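Local coordinates for DltD domain-containing protein (Beauveria bassiana, PDB 7D78) that is a fungal thioesterase, DcsB, that acts as a polyketide cyclase and forms medium-ring lactones, probably by releasing a thioester-bound polyketide chain, at residues 62-67 with 90-95; 96-101 with 229-234. One frame throughout, in Å; residues are numbered along the deposited sequence. Where two conformers were deposited one is given.

Contact 1. Residues 62-67 with 90-95; sequences CVKEML and IGDSDG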
loop_
_atom_site.group_PDB
_atom_site.type_symbol
_atom_site.label_atom_id
_atom_site.label_comp_id
_atom_site.label_asym_id
_atom_site.label_seq_id
_atom_site.Cartn_x
_atom_site.Cartn_y
_atom_site.Cartn_z
ATOM N N CYS A 62 0.383 -19.403 3.047
ATOM C CA CYS A 62 -0.216 -20.728 2.981
ATOM C C CYS A 62 -0.678 -21.051 1.569
ATOM O O CYS A 62 -0.994 -20.154 0.778
ATOM C CB CYS A 62 -1.396 -20.839 3.948
ATOM S SG CYS A 62 -0.868 -20.587 5.654
ATOM N N VAL A 63 -0.720 -22.350 1.262
ATOM C CA VAL A 63 -1.190 -22.820 -0.030
ATOM C C VAL A 63 -2.611 -23.349 0.130
ATOM O O VAL A 63 -3.065 -23.688 1.230
ATOM C CB VAL A 63 -0.251 -23.886 -0.662
ATOM C CG1 VAL A 63 1.110 -23.259 -0.998
ATOM C CG2 VAL A 63 -0.078 -25.110 0.240
ATOM N N LYS A 64 -3.325 -23.411 -0.996
ATOM C CA LYS A 64 -4.747 -23.734 -0.988
ATOM C C LYS A 64 -5.024 -25.131 -0.440
ATOM O O LYS A 64 -6.139 -25.388 0.026
ATOM C CB LYS A 64 -5.307 -23.599 -2.412
ATOM C CG LYS A 64 -4.563 -24.473 -3.455
ATOM C CD LYS A 64 -4.818 -23.990 -4.879
ATOM C CE LYS A 64 -4.174 -24.928 -5.911
ATOM N NZ LYS A 64 -2.720 -25.113 -5.614
ATOM N N GLU A 65 -4.033 -26.030 -0.472
ATOM C CA GLU A 65 -4.215 -27.410 -0.022
ATOM C C GLU A 65 -4.223 -27.553 1.494
ATOM O O GLU A 65 -4.603 -28.614 1.999
ATOM C CB GLU A 65 -3.111 -28.312 -0.602
ATOM C CG GLU A 65 -3.192 -28.506 -2.102
ATOM C CD GLU A 65 -2.563 -27.361 -2.883
ATOM O OE1 GLU A 65 -1.954 -26.464 -2.251
ATOM O OE2 GLU A 65 -2.686 -27.361 -4.130
ATOM N N MET A 66 -3.809 -26.528 2.234
ATOM C CA MET A 66 -3.762 -26.608 3.688
ATOM C C MET A 66 -5.143 -26.299 4.246
ATOM O O MET A 66 -5.623 -25.169 4.112
ATOM C CB MET A 66 -2.724 -25.638 4.243
ATOM C CG MET A 66 -1.314 -25.914 3.749
ATOM S SD MET A 66 -0.187 -24.527 4.034
ATOM C CE MET A 66 -0.311 -24.319 5.768
ATOM N N LEU A 67 -5.790 -27.311 4.851
ATOM C CA LEU A 67 -7.022 -27.183 5.643
ATOM C C LEU A 67 -8.260 -26.837 4.827
ATOM O O LEU A 67 -9.324 -27.440 5.023
ATOM C CB LEU A 67 -6.848 -26.151 6.768
ATOM C CG LEU A 67 -5.604 -26.334 7.660
ATOM C CD1 LEU A 67 -5.007 -24.999 8.100
ATOM C CD2 LEU A 67 -5.878 -27.234 8.876
ATOM N N ILE A 90 2.801 -17.425 -4.677
ATOM C CA ILE A 90 2.716 -18.527 -3.730
ATOM C C ILE A 90 2.244 -19.782 -4.463
ATOM O O ILE A 90 1.368 -19.710 -5.330
ATOM C CB ILE A 90 1.746 -18.178 -2.579
ATOM C CG1 ILE A 90 2.289 -16.994 -1.775
ATOM C CG2 ILE A 90 1.459 -19.399 -1.703
ATOM C CD1 ILE A 90 1.292 -16.407 -0.792
ATOM N N GLY A 91 2.828 -20.926 -4.113
ATOM C CA GLY A 91 2.278 -22.196 -4.556
ATOM C C GLY A 91 2.277 -22.295 -6.064
ATOM O O GLY A 91 3.293 -22.053 -6.726
ATOM N N ASP A 92 1.113 -22.639 -6.620
ATOM C CA ASP A 92 0.976 -22.888 -8.049
ATOM C C ASP A 92 0.862 -21.609 -8.873
ATOM O O ASP A 92 0.908 -21.684 -10.106
ATOM C CB ASP A 92 -0.262 -23.772 -8.327
ATOM C CG ASP A 92 -0.075 -25.234 -7.890
ATOM O OD1 ASP A 92 1.078 -25.692 -7.722
ATOM O OD2 ASP A 92 -1.101 -25.931 -7.726
ATOM N N SER A 93 0.704 -20.444 -8.240
ATOM C CA SER A 93 0.369 -19.235 -8.979
ATOM C C SER A 93 1.609 -18.494 -9.468
ATOM O O SER A 93 2.690 -18.582 -8.880
ATOM C CB SER A 93 -0.476 -18.294 -8.119
ATOM O OG SER A 93 -1.705 -18.900 -7.802
ATOM N N ASP A 94 1.429 -17.752 -10.558
ATOM C CA ASP A 94 2.446 -16.815 -11.018
ATOM C C ASP A 94 2.767 -15.787 -9.937
ATOM O O ASP A 94 2.013 -15.587 -8.982
ATOM C CB ASP A 94 1.970 -16.058 -12.258
ATOM C CG ASP A 94 1.869 -16.928 -13.486
ATOM O OD1 ASP A 94 2.270 -18.105 -13.437
ATOM O OD2 ASP A 94 1.386 -16.406 -14.512
ATOM N N GLY A 95 3.888 -15.100 -10.122
ATOM C CA GLY A 95 4.214 -13.960 -9.289
ATOM C C GLY A 95 5.670 -13.985 -8.878
ATOM O O GLY A 95 6.144 -14.993 -8.346
HETATM O O HOH W 1 -1.001 -28.670 -6.154
#

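Contact 2. Residues 96-101 with 229-234; sequences SPKNLI and NFRNKI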
loop_
_atom_site.group_PDB
_atom_site.type_symbol
_atom_site.label_atom_id
_atom_site.label_comp_id
_atom_site.label_asym_id
_atom_site.label_seq_id
_atom_site.Cartn_x
_atom_site.Cartn_y
_atom_site.Cartn_z
ATOM N N SER A 96 6.384 -12.882 -9.109
ATOM C CA SER A 96 7.807 -12.777 -8.809
ATOM C C SER A 96 8.091 -11.398 -8.221
ATOM O O SER A 96 7.532 -10.402 -8.694
ATOM C CB SER A 96 8.668 -12.982 -10.062
ATOM O OG SER A 96 8.273 -14.161 -10.745
ATOM N N PRO A 97 8.955 -11.304 -7.195
ATOM C CA PRO A 97 9.663 -12.433 -6.575
ATOM C C PRO A 97 8.754 -13.409 -5.818
ATOM O O PRO A 97 7.650 -13.052 -5.403
ATOM C CB PRO A 97 10.656 -11.756 -5.605
ATOM C CG PRO A 97 10.237 -10.366 -5.481
ATOM C CD PRO A 97 9.436 -9.999 -6.705
ATOM N N LYS A 98 9.229 -14.644 -5.678
ATOM C CA LYS A 98 8.436 -15.703 -5.074
ATOM C C LYS A 98 8.227 -15.439 -3.587
ATOM O O LYS A 98 9.122 -14.943 -2.901
ATOM C CB LYS A 98 9.125 -17.053 -5.291
ATOM C CG LYS A 98 9.266 -17.420 -6.774
ATOM C CD LYS A 98 7.921 -17.773 -7.350
ATOM C CE LYS A 98 7.910 -17.658 -8.879
ATOM N NZ LYS A 98 6.542 -17.944 -9.390
ATOM N N ASN A 99 7.023 -15.755 -3.104
ATOM C CA ASN A 99 6.655 -15.606 -1.692
ATOM C C ASN A 99 6.957 -14.209 -1.169
ATOM O O ASN A 99 7.431 -14.034 -0.043
ATOM C CB ASN A 99 7.341 -16.669 -0.833
ATOM C CG ASN A 99 7.136 -18.053 -1.390
ATOM O OD1 ASN A 99 7.931 -18.525 -2.208
ATOM N ND2 ASN A 99 6.032 -18.699 -0.995
ATOM N N LEU A 100 6.667 -13.207 -1.993
ATOM C CA LEU A 100 6.655 -11.812 -1.563
ATOM C C LEU A 100 5.194 -11.475 -1.281
ATOM O O LEU A 100 4.403 -11.278 -2.205
ATOM C CB LEU A 100 7.273 -10.904 -2.622
ATOM C CG LEU A 100 7.185 -9.374 -2.424
ATOM C CD1 LEU A 100 7.265 -8.965 -0.976
ATOM C CD2 LEU A 100 8.286 -8.668 -3.204
ATOM N N ILE A 101 4.829 -11.395 -0.011
ATOM C CA ILE A 101 3.422 -11.282 0.364
ATOM C C ILE A 101 3.067 -9.804 0.499
ATOM O O ILE A 101 3.447 -9.145 1.471
ATOM C CB ILE A 101 3.126 -12.064 1.644
ATOM C CG1 ILE A 101 3.207 -13.563 1.347
ATOM C CG2 ILE A 101 1.751 -11.713 2.184
ATOM C CD1 ILE A 101 3.488 -14.401 2.548
ATOM N N ASN A 229 4.364 -27.159 -4.464
ATOM C CA ASN A 229 4.882 -25.805 -4.585
ATOM C C ASN A 229 4.748 -25.006 -3.290
ATOM O O ASN A 229 5.016 -23.800 -3.287
ATOM C CB ASN A 229 4.199 -25.089 -5.755
ATOM C CG ASN A 229 4.712 -25.566 -7.117
ATOM O OD1 ASN A 229 5.925 -25.659 -7.344
ATOM N ND2 ASN A 229 3.787 -25.863 -8.031
ATOM N N PHE A 230 4.367 -25.650 -2.186
ATOM C CA PHE A 230 4.507 -25.013 -0.883
ATOM C C PHE A 230 5.985 -24.780 -0.574
ATOM O O PHE A 230 6.813 -25.680 -0.733
ATOM C CB PHE A 230 3.877 -25.861 0.221
ATOM C CG PHE A 230 4.195 -25.357 1.608
ATOM C CD1 PHE A 230 3.612 -24.187 2.082
ATOM C CD2 PHE A 230 5.099 -26.030 2.421
ATOM C CE1 PHE A 230 3.922 -23.696 3.344
ATOM C CE2 PHE A 230 5.412 -25.552 3.685
ATOM C CZ PHE A 230 4.818 -24.381 4.149
ATOM N N ARG A 231 6.319 -23.568 -0.136
ATOM C CA ARG A 231 7.701 -23.196 0.154
ATOM C C ARG A 231 7.715 -22.494 1.504
ATOM O O ARG A 231 7.028 -21.484 1.682
ATOM C CB ARG A 231 8.275 -22.297 -0.954
ATOM C CG ARG A 231 8.199 -22.929 -2.357
ATOM C CD ARG A 231 8.796 -22.037 -3.449
ATOM N NE ARG A 231 7.989 -20.835 -3.676
ATOM C CZ ARG A 231 6.993 -20.740 -4.556
ATOM N NH1 ARG A 231 6.660 -21.782 -5.317
ATOM N NH2 ARG A 231 6.314 -19.599 -4.668
ATOM N N ASN A 232 8.469 -23.033 2.461
ATOM C CA ASN A 232 8.454 -22.490 3.823
ATOM C C ASN A 232 9.454 -21.335 3.948
ATOM O O ASN A 232 10.380 -21.335 4.759
ATOM C CB ASN A 232 8.729 -23.593 4.839
ATOM C CG ASN A 232 8.581 -23.118 6.273
ATOM O OD1 ASN A 232 7.878 -22.148 6.550
ATOM N ND2 ASN A 232 9.242 -23.808 7.195
ATOM N N LYS A 233 9.244 -20.328 3.103
ATOM C CA LYS A 233 10.111 -19.160 3.078
ATOM C C LYS A 233 9.314 -17.990 2.533
ATOM O O LYS A 233 8.381 -18.184 1.753
ATOM C CB LYS A 233 11.362 -19.396 2.212
ATOM C CG LYS A 233 11.052 -19.761 0.747
ATOM C CD LYS A 233 12.332 -19.938 -0.097
ATOM C CE LYS A 233 11.987 -20.224 -1.570
ATOM N NZ LYS A 233 13.199 -20.347 -2.448
ATOM N N ILE A 234 9.678 -16.772 2.966
ATOM C CA ILE A 234 9.125 -15.551 2.389
ATOM C C ILE A 234 10.268 -14.618 2.020
ATOM O O ILE A 234 11.368 -14.691 2.574
ATOM C CB ILE A 234 8.147 -14.823 3.344
ATOM C CG1 ILE A 234 8.860 -14.471 4.670
ATOM C CG2 ILE A 234 6.894 -15.661 3.570
ATOM C CD1 ILE A 234 8.090 -13.494 5.559
HETATM O O HOH W 2 4.845 -21.419 -2.054
#

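Contact 1. Residues 62-67 with 90-95
K64 reaches across to D92 at the charged end of this contact, where two turns meet. Its NZ lies 2.8 Å from D92 OD2 in a salt bridge and arrives from above the carboxylate, 56° out of its plane. The same ammonium group holds E65 OE2 at 2.7 Å, here on the syn side and much nearer the carboxylate plane. A final bend of the lysine chain, chi4 -54°, swings NZ between the two acids, whose planes are turned 75° against each other. E65 OE2 and D92 OD2 are thus only 4.2 Å apart, and a water donates to both oxygens; the shared ammonium and this water probably ease the repulsion. D86, in strand 81-86, gives K64 NZ a third carboxylate and also accepts from D92 N. The other oxygen of D92, OD1, is taken by N229 ND2.

The apolar half is small. V63 CG1 lies 3.9 Å from I90 CG2, the two side chains slanting past one another, and the same methyl rests against the CA of G91. I90 CG2 also packs on the backbone oxygen of C62, 3.6 Å away.

Backbone turns set both sides. The type I turn from V63 to M66 is closed by M66 N to V63 O, and M66 SD also accepts a weak bond from V63 N. Across the contact, I90 to S93 form a type II' turn, closed by S93 N to I90 O, with G91 at positive phi.

Both turns belong to loops that follow neighbouring parallel strands, 51-57 and 81-86, and lead into helices, the arrangement of the strand-to-helix connections of an alpha/beta hydrolase fold.

Contact 2. Residues 96-101 with 229-234
N99 presents its amide oxygen to the edge of the R231 guanidinium, joining the loop that leads into helix 103-118 of the alpha/beta hydrolase fold to the chain that runs from helix 210-220 to strand 234-235. R231 NE donates to N99 OD1 at 2.7 Å, nearly straight at 159° and on a lone pair in the carbonyl plane; NH2 adds a weak second bond to the same oxygen. The oxygen lies in the guanidinium plane, yet the amide as a whole stands steeply to it, 71° away. A bend at chi3 of R231, -68°, turns the NE edge toward the asparagine.

The aliphatic chain of K98 lies over the NH2 end of one guanidinium face, CD 3.6 Å from R231 NH2, while a water sits over the centre of the opposite face. That water accepts from N99 ND2 and donates to N229 O. N61 OD1 takes ND2 as well, so both ends of the buried amide are engaged.

Beyond the amide, N99 CB packs on K233 O. The backbone oxygen of N99 meets the CA of I234 at 3.3 Å in a CA-H...O contact.

Overall arrangement
Contact 1 closes along the chain before contact 2 opens, and their centres lie about 9 Å apart on the same side of the chain's centre. Segments 90-95 and 96-101 are consecutive parts of one loop, between strand 81-86 of the main sheet and helix 103-118. That loop meets the connection after strand 51-57 in contact 1 and the distant segment 229-234, which follows helix 210-220, in contact 2. The contacts also touch directly, through D92 and N229 and through V63 against F230. Together they tie two strand-to-helix loops of the hydrolase core to the chain following helix 210-220.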